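Local coordinates for protein putative decarboxylase involved in desferrioxamine biosynthesis (Erwinia amylovora, PDB 5O5C) that probably decarboxylates lysine with pyridoxal 5'-phosphate as cofactor, supplying the diamine from which the siderophore desferrioxamine E is built, at residues Asp298-Cys303 with Thr325-Lys330; Gly169-Asn174 with Leu214-Ile219; Leu175-Leu180 with Gly339-Arg344. All coordinates share one frame; numbering follows the deposited sequence.

Interaction 1: residues Asp298-Cys303 with Thr325-Lys330; sequences DAAYGC and TVDYHK. With PLP (pyridoxal-5'-phosphate), chain H.
A299 N donates to T325 O over 2.8 Å, a backbone bond between parallel strands 294-299 and 323-327. Its angle of 133° is bent, and the bond that follows, D327 N to A300 O, is weak as the strands give way to loop and helix, with the cofactor at this C-terminal end.

Among the polar side chains, D298 does two jobs. With CG anti to the backbone N (chi1 -175°), its carboxylate is turned toward the pyridine nitrogen of the cofactor: OD1 accepts from A300 N in an Asx turn, while OD2 sits 2.8 Å from the pyridine N1 and also accepts from N174. An aspartate facing this nitrogen is a hallmark of fold type I pyridoxal phosphate enzymes. At the cofactor's other end H329 NE2 donates to phosphate O2P over 2.9 Å, with the oxygen lying at the ring edge in its plane. K330, the predicted attachment lysine, is long enough to bring NZ up to C4A; the spacing is too short for a simple non-bonded contact, although no link is modelled.

Apolar contacts fill the remainder. The methyl of A300 is small enough for one face of the pyridine ring to lie directly against it, CB to C2 3.4 Å. V326, on the sheet face away from D298 and T325, brings CG1 to 3.7 Å from C303 CB, in the 3-10 turn that follows strand 294-299.

The contact is wholly buried: strand 294-299 is flanked by parallel strand 262-269, and strand 323-327 by antiparallel strand 339-343, on which Y328 packs from the start of helix 328-331.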
loop_
_atom_site.group_PDB
_atom_site.type_symbol
_atom_site.label_atom_id
_atom_site.label_comp_id
_atom_site.label_asym_id
_atom_site.label_seq_id
_atom_site.Cartn_x
_atom_site.Cartn_y
_atom_site.Cartn_z
ATOM N N ASP B 298 15.310 10.607 5.186
ATOM C CA ASP B 298 14.187 9.827 5.744
ATOM C C ASP B 298 13.517 10.659 6.813
ATOM O O ASP B 298 14.018 10.778 7.921
ATOM C CB ASP B 298 14.638 8.464 6.223
ATOM C CG ASP B 298 13.511 7.583 6.703
ATOM O OD1 ASP B 298 12.360 8.027 6.863
ATOM O OD2 ASP B 298 13.773 6.430 6.975
ATOM N N ALA B 299 12.369 11.225 6.474
ATOM C CA ALA B 299 11.645 12.119 7.368
ATOM C C ALA B 299 10.305 11.535 7.861
ATOM O O ALA B 299 9.349 12.243 8.146
ATOM C CB ALA B 299 11.450 13.449 6.693
ATOM N N ALA B 300 10.234 10.225 7.966
ATOM C CA ALA B 300 8.956 9.594 8.085
ATOM C C ALA B 300 8.269 10.105 9.339
ATOM O O ALA B 300 7.056 10.404 9.344
ATOM C CB ALA B 300 9.117 8.071 8.100
ATOM N N TYR B 301 9.062 10.249 10.387
ATOM C CA TYR B 301 8.612 10.765 11.660
ATOM C C TYR B 301 8.781 12.272 11.671
ATOM O O TYR B 301 7.860 13.017 12.030
ATOM C CB TYR B 301 9.426 10.064 12.752
ATOM C CG TYR B 301 9.248 10.471 14.202
ATOM C CD1 TYR B 301 8.113 11.137 14.675
ATOM C CD2 TYR B 301 10.222 10.115 15.121
ATOM C CE1 TYR B 301 7.992 11.455 16.024
ATOM C CE2 TYR B 301 10.139 10.460 16.454
ATOM C CZ TYR B 301 9.034 11.116 16.905
ATOM O OH TYR B 301 9.010 11.408 18.244
ATOM N N GLY B 302 9.956 12.721 11.273
ATOM C CA GLY B 302 10.311 14.153 11.378
ATOM C C GLY B 302 9.486 15.163 10.605
ATOM O O GLY B 302 9.439 16.341 10.983
ATOM N N CYS B 303 8.841 14.718 9.534
ATOM C CA CYS B 303 8.047 15.587 8.652
ATOM C C CYS B 303 6.991 16.442 9.396
ATOM O O CYS B 303 6.610 17.534 8.909
ATOM C CB CYS B 303 7.341 14.743 7.552
ATOM S SG CYS B 303 6.324 13.493 8.339
ATOM N N THR B 325 11.459 11.098 2.191
ATOM C CA THR B 325 10.305 10.305 2.568
ATOM C C THR B 325 9.558 10.968 3.724
ATOM O O THR B 325 10.157 11.399 4.706
ATOM C CB THR B 325 10.650 8.876 2.997
ATOM O OG1 THR B 325 11.380 8.927 4.233
ATOM C CG2 THR B 325 11.400 8.228 2.065
ATOM N N VAL B 326 8.246 10.929 3.632
ATOM C CA VAL B 326 7.348 11.634 4.539
ATOM C C VAL B 326 6.178 10.721 4.938
ATOM O O VAL B 326 5.531 10.202 4.028
ATOM C CB VAL B 326 6.765 12.846 3.776
ATOM C CG1 VAL B 326 5.650 13.493 4.549
ATOM C CG2 VAL B 326 7.846 13.857 3.483
ATOM N N ASP B 327 5.854 10.587 6.251
ATOM C CA ASP B 327 4.662 9.793 6.698
ATOM C C ASP B 327 3.627 10.652 7.376
ATOM O O ASP B 327 3.822 11.069 8.503
ATOM C CB ASP B 327 4.963 8.638 7.666
ATOM C CG ASP B 327 5.316 7.342 6.996
ATOM O OD1 ASP B 327 5.362 7.216 5.784
ATOM O OD2 ASP B 327 5.592 6.414 7.753
ATOM N N TYR B 328 2.521 10.901 6.661
ATOM C CA TYR B 328 1.443 11.679 7.177
ATOM C C TYR B 328 0.674 10.869 8.177
ATOM O O TYR B 328 0.012 11.468 9.081
ATOM C CB TYR B 328 0.486 12.182 6.106
ATOM C CG TYR B 328 1.114 12.805 4.903
ATOM C CD1 TYR B 328 1.508 14.149 4.930
ATOM C CD2 TYR B 328 1.323 12.086 3.719
ATOM C CE1 TYR B 328 2.060 14.760 3.825
ATOM C CE2 TYR B 328 1.903 12.714 2.593
ATOM C CZ TYR B 328 2.292 14.060 2.672
ATOM O OH TYR B 328 2.883 14.747 1.582
ATOM N N HIS B 329 0.744 9.537 8.007
ATOM C CA HIS B 329 0.156 8.597 8.947
ATOM C C HIS B 329 0.929 8.320 10.282
ATOM O O HIS B 329 0.449 7.500 11.067
ATOM C CB HIS B 329 -0.242 7.285 8.251
ATOM C CG HIS B 329 0.899 6.420 7.826
ATOM N ND1 HIS B 329 0.972 5.836 6.568
ATOM C CD2 HIS B 329 2.001 6.004 8.494
ATOM C CE1 HIS B 329 2.077 5.128 6.481
ATOM N NE2 HIS B 329 2.707 5.197 7.633
ATOM N N LYS B 330 2.125 8.914 10.471
ATOM C CA LYS B 330 2.752 9.109 11.811
ATOM C C LYS B 330 2.634 10.521 12.435
ATOM O O LYS B 330 2.320 10.656 13.598
ATOM C CB LYS B 330 4.230 8.790 11.728
ATOM C CG LYS B 330 4.488 7.373 11.276
ATOM C CD LYS B 330 5.956 7.055 11.183
ATOM C CE LYS B 330 6.027 5.565 11.381
ATOM N NZ LYS B 330 7.404 5.166 11.234
HETATM N N1 PLP H . 11.497 5.587 8.315
HETATM C C2 PLP H . 11.404 5.988 9.599
HETATM C C2A PLP H . 12.296 7.070 10.128
HETATM C C3 PLP H . 10.397 5.357 10.465
HETATM O O3 PLP H . 10.252 5.721 11.783
HETATM C C4 PLP H . 9.552 4.317 9.831
HETATM C C4A PLP H . 8.554 3.558 10.616
HETATM C C5 PLP H . 9.755 3.969 8.423
HETATM C C6 PLP H . 10.759 4.624 7.738
HETATM C C5A PLP H . 8.903 2.897 7.782
HETATM O O4P PLP H . 7.609 3.512 7.666
HETATM P P PLP H . 6.223 2.790 7.260
HETATM O O1P PLP H . 5.862 1.973 8.459
HETATM O O2P PLP H . 5.257 3.934 7.091
HETATM O O3P PLP H . 6.395 1.970 6.031
#

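Interaction 2: residues Gly169-Asn174 with Leu214-Ile219; sequences GGTQSN and LSHFSI. With PLP (pyridoxal-5'-phosphate), chain H.
N174 and S218 join the N-terminal part of helix 170-189 to the start of helix 218-225 across the cofactor pocket of the fold type I decarboxylase. The tight part is mainly polar. N174 ND2 donates to S218 OG over 2.9 Å, nearly straight at 165° with the oxygen in the amide plane, while N174 OD1 accepts from H296; bonds at both ends of the amide fix its rotation. The I219 methyl CD1 lies 3.6 Å from N174 ND2.

The helix start also grips the phosphate. G170 N donates to O2P, and T171 uses both its backbone N and OG1 on O3P, the former at 2.6 Å and 176°. Glycine suits both preceding positions: ester O4P takes the place of a side chain at G170 and phosphate O2P at G169, whose backbone angles also call for glycine. The helix N terminus probably favours the negative charge.

Elsewhere the segments barely meet. T171 CG2 and S218 CB touch at only 4.0 Å, and on the N-terminal side of S218, F217 is exposed and H216 partly so. T379 of the second subunit approaches this side, bonded to T171 OG1.

H216 spans the two regimes: pyridine C5 lies 3.4 Å above its imidazole plane, over the ring centre, the rings nearly parallel and A300 on the pyridine's other face. At one corner, H216 ND1 and S218 OG share a hydrogen bond of 2.7 Å.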
loop_
_atom_site.group_PDB
_atom_site.type_symbol
_atom_site.label_atom_id
_atom_site.label_comp_id
_atom_site.label_asym_id
_atom_site.label_seq_id
_atom_site.Cartn_x
_atom_site.Cartn_y
_atom_site.Cartn_z
ATOM N N GLY B 169 3.488 3.775 2.253
ATOM C CA GLY B 169 4.104 4.285 3.432
ATOM C C GLY B 169 5.595 4.300 3.262
ATOM O O GLY B 169 6.176 4.070 2.156
ATOM N N GLY B 170 6.191 4.553 4.412
ATOM C CA GLY B 170 7.570 4.869 4.597
ATOM C C GLY B 170 8.526 3.878 4.083
ATOM O O GLY B 170 9.513 4.272 3.499
ATOM N N THR B 171 8.244 2.601 4.351
ATOM C CA THR B 171 8.933 1.520 3.750
ATOM C C THR B 171 9.025 1.545 2.199
ATOM O O THR B 171 10.080 1.336 1.683
ATOM C CB THR B 171 8.365 0.190 4.250
ATOM O OG1 THR B 171 8.311 0.211 5.687
ATOM C CG2 THR B 171 9.190 -0.976 3.723
ATOM N N GLN B 172 7.924 1.695 1.484
ATOM C CA GLN B 172 7.941 1.752 0.027
ATOM C C GLN B 172 8.598 3.052 -0.461
ATOM O O GLN B 172 9.295 3.054 -1.455
ATOM C CB GLN B 172 6.516 1.635 -0.520
ATOM C CG GLN B 172 6.358 1.669 -2.007
ATOM C CD GLN B 172 4.896 1.849 -2.399
ATOM O OE1 GLN B 172 4.039 1.365 -1.742
ATOM N NE2 GLN B 172 4.630 2.643 -3.415
ATOM N N SER B 173 8.403 4.159 0.251
ATOM C CA SER B 173 9.134 5.402 -0.107
ATOM C C SER B 173 10.676 5.227 -0.033
ATOM O O SER B 173 11.422 5.665 -0.977
ATOM C CB SER B 173 8.644 6.525 0.782
ATOM O OG SER B 173 7.199 6.585 0.677
ATOM N N ASN B 174 11.136 4.551 1.031
ATOM C CA ASN B 174 12.568 4.250 1.210
ATOM C C ASN B 174 13.054 3.293 0.160
ATOM O O ASN B 174 14.175 3.425 -0.293
ATOM C CB ASN B 174 12.929 3.744 2.602
ATOM C CG ASN B 174 12.959 4.848 3.650
ATOM O OD1 ASN B 174 13.014 6.042 3.320
ATOM N ND2 ASN B 174 12.960 4.458 4.915
ATOM N N LEU B 214 21.227 4.029 13.864
ATOM C CA LEU B 214 19.852 4.250 14.310
ATOM C C LEU B 214 18.825 4.541 13.231
ATOM O O LEU B 214 17.708 5.027 13.557
ATOM C CB LEU B 214 19.823 5.374 15.354
ATOM C CG LEU B 214 20.768 5.243 16.537
ATOM C CD1 LEU B 214 20.703 6.480 17.407
ATOM C CD2 LEU B 214 20.422 4.059 17.401
ATOM N N SER B 215 19.206 4.301 11.970
ATOM C CA SER B 215 18.347 4.328 10.782
ATOM C C SER B 215 17.291 3.303 10.886
ATOM O O SER B 215 17.487 2.272 11.502
ATOM C CB SER B 215 19.108 3.918 9.507
ATOM O OG SER B 215 20.194 4.757 9.291
ATOM N N HIS B 216 16.191 3.537 10.184
ATOM C CA HIS B 216 15.122 2.541 10.151
ATOM C C HIS B 216 15.580 1.308 9.307
ATOM O O HIS B 216 16.279 1.472 8.326
ATOM C CB HIS B 216 13.871 3.178 9.580
ATOM C CG HIS B 216 12.664 2.290 9.676
ATOM N ND1 HIS B 216 12.283 1.445 8.657
ATOM C CD2 HIS B 216 11.771 2.108 10.674
ATOM C CE1 HIS B 216 11.227 0.737 9.045
ATOM N NE2 HIS B 216 10.879 1.152 10.251
ATOM N N PHE B 217 15.163 0.096 9.678
ATOM C CA PHE B 217 15.594 -1.137 9.007
ATOM C C PHE B 217 15.105 -1.310 7.555
ATOM O O PHE B 217 15.705 -2.066 6.808
ATOM C CB PHE B 217 15.244 -2.402 9.805
ATOM C CG PHE B 217 16.133 -3.608 9.458
ATOM C CD1 PHE B 217 17.515 -3.555 9.644
ATOM C CD2 PHE B 217 15.591 -4.795 8.930
ATOM C CE1 PHE B 217 18.329 -4.650 9.325
ATOM C CE2 PHE B 217 16.401 -5.885 8.611
ATOM C CZ PHE B 217 17.772 -5.811 8.815
ATOM N N SER B 218 14.068 -0.572 7.162
ATOM C CA SER B 218 13.640 -0.471 5.726
ATOM C C SER B 218 14.749 -0.175 4.694
ATOM O O SER B 218 14.706 -0.743 3.561
ATOM C CB SER B 218 12.433 0.465 5.544
ATOM O OG SER B 218 12.625 1.771 6.004
ATOM N N ILE B 219 15.767 0.606 5.097
ATOM C CA ILE B 219 16.960 0.854 4.270
ATOM C C ILE B 219 17.695 -0.430 3.863
ATOM O O ILE B 219 17.825 -0.699 2.683
ATOM C CB ILE B 219 17.951 1.866 4.901
ATOM C CG1 ILE B 219 17.286 3.234 5.193
ATOM C CG2 ILE B 219 19.177 2.053 4.010
ATOM C CD1 ILE B 219 16.452 3.818 4.069
HETATM N N1 PLP H . 11.497 5.587 8.315
HETATM C C2 PLP H . 11.404 5.988 9.599
HETATM C C2A PLP H . 12.296 7.070 10.128
HETATM C C3 PLP H . 10.397 5.357 10.465
HETATM O O3 PLP H . 10.252 5.721 11.783
HETATM C C4 PLP H . 9.552 4.317 9.831
HETATM C C4A PLP H . 8.554 3.558 10.616
HETATM C C5 PLP H . 9.755 3.969 8.423
HETATM C C6 PLP H . 10.759 4.624 7.738
HETATM C C5A PLP H . 8.903 2.897 7.782
HETATM O O4P PLP H . 7.609 3.512 7.666
HETATM P P PLP H . 6.223 2.790 7.260
HETATM O O1P PLP H . 5.862 1.973 8.459
HETATM O O2P PLP H . 5.257 3.934 7.091
HETATM O O3P PLP H . 6.395 1.970 6.031
#

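Interaction 3: residues Leu175-Leu180 with Gly339-Arg344; sequences LMAMLL and GAFFVR
Helix-on-sheet packing, entirely apolar and buried, brings M176, A177 and L180 of helix 170-189 against F341 and V343 of strand 339-343. The short segments run almost alongside, their axes 9.2 Å apart at closest and inclined by 20°, so residues one turn apart on the helix can meet alternate residues of the strand.

F341 fills the gap between helix and sheet. Its ring, projected toward the helix with CG anti to the backbone N (chi1 175°), is met from three directions. M176 CB sits over the face, 3.9 Å from the ring centroid and 11° off the normal, a CH-pi contact. Beyond it M176 SD approaches obliquely, 4.5 Å from the F341 ring centroid, giving a Met-aromatic contact suited to this unbranched side chain. A177 CB lies 3.6 Å from F341 CE1, its small size allowing the helix backbone to approach the ring.

The strand belongs to the mixed seven-stranded sheet of the fold type I large domain. It runs antiparallel to both neighbours, 163-167 and 323-327, the reversed strand characteristic of this fold. Alternation along it sends F341 and V343 to the helix 170-189 side, whereas F342 faces helix 140-156 on the other side of the sheet.

One turn on from M176, L180 takes part through a single branch: CD2 lies in the plane of the F341 ring, at its edge and 4.0 Å from CE2. The same methyl presses on V343 CG1 at 3.5 Å, tighter than usual van der Waals contact, with the two side chains crossing at about a right angle.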
loop_
_atom_site.group_PDB
_atom_site.type_symbol
_atom_site.label_atom_id
_atom_site.label_comp_id
_atom_site.label_asym_id
_atom_site.label_seq_id
_atom_site.Cartn_x
_atom_site.Cartn_y
_atom_site.Cartn_z
ATOM N N LEU B 175 12.203 2.365 -0.276
ATOM C CA LEU B 175 12.593 1.498 -1.391
ATOM C C LEU B 175 12.795 2.327 -2.658
ATOM O O LEU B 175 13.825 2.154 -3.362
ATOM C CB LEU B 175 11.600 0.383 -1.622
ATOM C CG LEU B 175 11.785 -0.467 -2.884
ATOM C CD1 LEU B 175 13.159 -1.077 -2.908
ATOM C CD2 LEU B 175 10.702 -1.536 -2.912
ATOM N N MET B 176 11.883 3.266 -2.900
ATOM C CA MET B 176 11.946 4.036 -4.139
ATOM C C MET B 176 13.192 4.894 -4.104
ATOM O O MET B 176 13.865 5.029 -5.134
ATOM C CB MET B 176 10.707 4.917 -4.346
ATOM C CG MET B 176 9.419 4.187 -4.591
ATOM S SD MET B 176 8.170 5.455 -4.854
ATOM C CE MET B 176 6.657 4.524 -5.058
ATOM N N ALA B 177 13.528 5.407 -2.913
ATOM C CA ALA B 177 14.756 6.215 -2.715
ATOM C C ALA B 177 16.064 5.482 -3.034
ATOM O O ALA B 177 16.954 6.033 -3.749
ATOM C CB ALA B 177 14.820 6.833 -1.325
ATOM N N MET B 178 16.195 4.245 -2.555
ATOM C CA MET B 178 17.397 3.494 -2.850
ATOM C C MET B 178 17.379 2.984 -4.315
ATOM O O MET B 178 18.432 2.808 -4.920
ATOM C CB MET B 178 17.578 2.358 -1.855
ATOM C CG MET B 178 17.668 2.799 -0.394
ATOM S SD MET B 178 18.957 4.021 -0.097
ATOM C CE MET B 178 20.404 3.218 -0.529
ATOM N N LEU B 179 16.184 2.808 -4.884
ATOM C CA LEU B 179 16.039 2.374 -6.239
ATOM C C LEU B 179 16.568 3.481 -7.194
ATOM O O LEU B 179 17.421 3.207 -8.051
ATOM C CB LEU B 179 14.603 1.998 -6.537
ATOM C CG LEU B 179 14.180 1.650 -7.977
ATOM C CD1 LEU B 179 14.970 0.561 -8.663
ATOM C CD2 LEU B 179 12.700 1.290 -7.913
ATOM N N LEU B 180 16.073 4.699 -6.986
ATOM C CA LEU B 180 16.508 5.857 -7.718
ATOM C C LEU B 180 17.997 6.114 -7.503
ATOM O O LEU B 180 18.688 6.348 -8.465
ATOM C CB LEU B 180 15.692 7.101 -7.395
ATOM C CG LEU B 180 14.437 7.287 -8.229
ATOM C CD1 LEU B 180 13.544 6.074 -8.155
ATOM C CD2 LEU B 180 13.630 8.508 -7.835
ATOM N N GLY B 339 1.197 8.415 3.094
ATOM C CA GLY B 339 2.585 8.675 3.041
ATOM C C GLY B 339 2.988 8.857 1.623
ATOM O O GLY B 339 2.271 8.463 0.706
ATOM N N ALA B 340 4.113 9.509 1.469
ATOM C CA ALA B 340 4.580 9.963 0.179
ATOM C C ALA B 340 6.080 10.068 0.091
ATOM O O ALA B 340 6.783 10.193 1.127
ATOM C CB ALA B 340 3.947 11.313 -0.158
ATOM N N PHE B 341 6.539 9.988 -1.166
ATOM C CA PHE B 341 7.961 10.014 -1.559
ATOM C C PHE B 341 8.229 11.205 -2.483
ATOM O O PHE B 341 7.492 11.423 -3.427
ATOM C CB PHE B 341 8.282 8.729 -2.293
ATOM C CG PHE B 341 9.645 8.693 -2.843
ATOM C CD1 PHE B 341 10.715 8.630 -2.002
ATOM C CD2 PHE B 341 9.867 8.813 -4.208
ATOM C CE1 PHE B 341 11.997 8.660 -2.475
ATOM C CE2 PHE B 341 11.159 8.801 -4.704
ATOM C CZ PHE B 341 12.226 8.756 -3.828
ATOM N N PHE B 342 9.296 11.954 -2.226
ATOM C CA PHE B 342 9.604 13.158 -2.954
ATOM C C PHE B 342 10.983 13.107 -3.563
ATOM O O PHE B 342 11.893 12.655 -2.906
ATOM C CB PHE B 342 9.505 14.357 -2.051
ATOM C CG PHE B 342 8.137 14.567 -1.538
ATOM C CD1 PHE B 342 7.706 13.886 -0.429
ATOM C CD2 PHE B 342 7.247 15.366 -2.228
ATOM C CE1 PHE B 342 6.441 14.018 0.013
ATOM C CE2 PHE B 342 5.954 15.476 -1.798
ATOM C CZ PHE B 342 5.544 14.803 -0.681
ATOM N N VAL B 343 11.111 13.624 -4.795
ATOM C CA VAL B 343 12.407 13.784 -5.478
ATOM C C VAL B 343 12.773 15.261 -5.821
ATOM O O VAL B 343 11.915 16.070 -6.092
ATOM C CB VAL B 343 12.474 12.960 -6.744
ATOM C CG1 VAL B 343 12.553 11.475 -6.401
ATOM C CG2 VAL B 343 11.325 13.253 -7.700
ATOM N N ARG B 344 14.054 15.578 -5.817
ATOM C CA ARG B 344 14.517 16.909 -6.160
ATOM C C ARG B 344 14.282 17.158 -7.674
ATOM O O ARG B 344 13.860 18.217 -8.051
ATOM C CB ARG B 344 15.997 17.018 -5.828
ATOM C CG ARG B 344 16.586 18.374 -6.025
ATOM C CD ARG B 344 18.041 18.475 -5.564
ATOM N NE ARG B 344 18.274 19.890 -5.438
ATOM C CZ ARG B 344 18.472 20.573 -4.324
ATOM N NH1 ARG B 344 18.480 19.973 -3.160
ATOM N NH2 ARG B 344 18.626 21.879 -4.363
#

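From the N terminus, helix 170-189 comes first and supplies a segment to two contacts: 169-174 to interaction 2 and 175-180 to interaction 3. Interaction 2 closes at 214-219, after a loop of 39 residues, tying the helix start to helix 218-225. Interaction 1 then opens and closes within a short span, 298-303 to 325-330, joining adjacent central strands; it follows interaction 2 in series. Interaction 3 closes last, at 339-344, so its 158-residue loop contains all of interaction 1 and crosses interaction 2. Interactions 1 and 2 converge on the cofactor, while interaction 3 fixes the same helix to the sheet, whose strands 323-327 and 339-343 are neighbours.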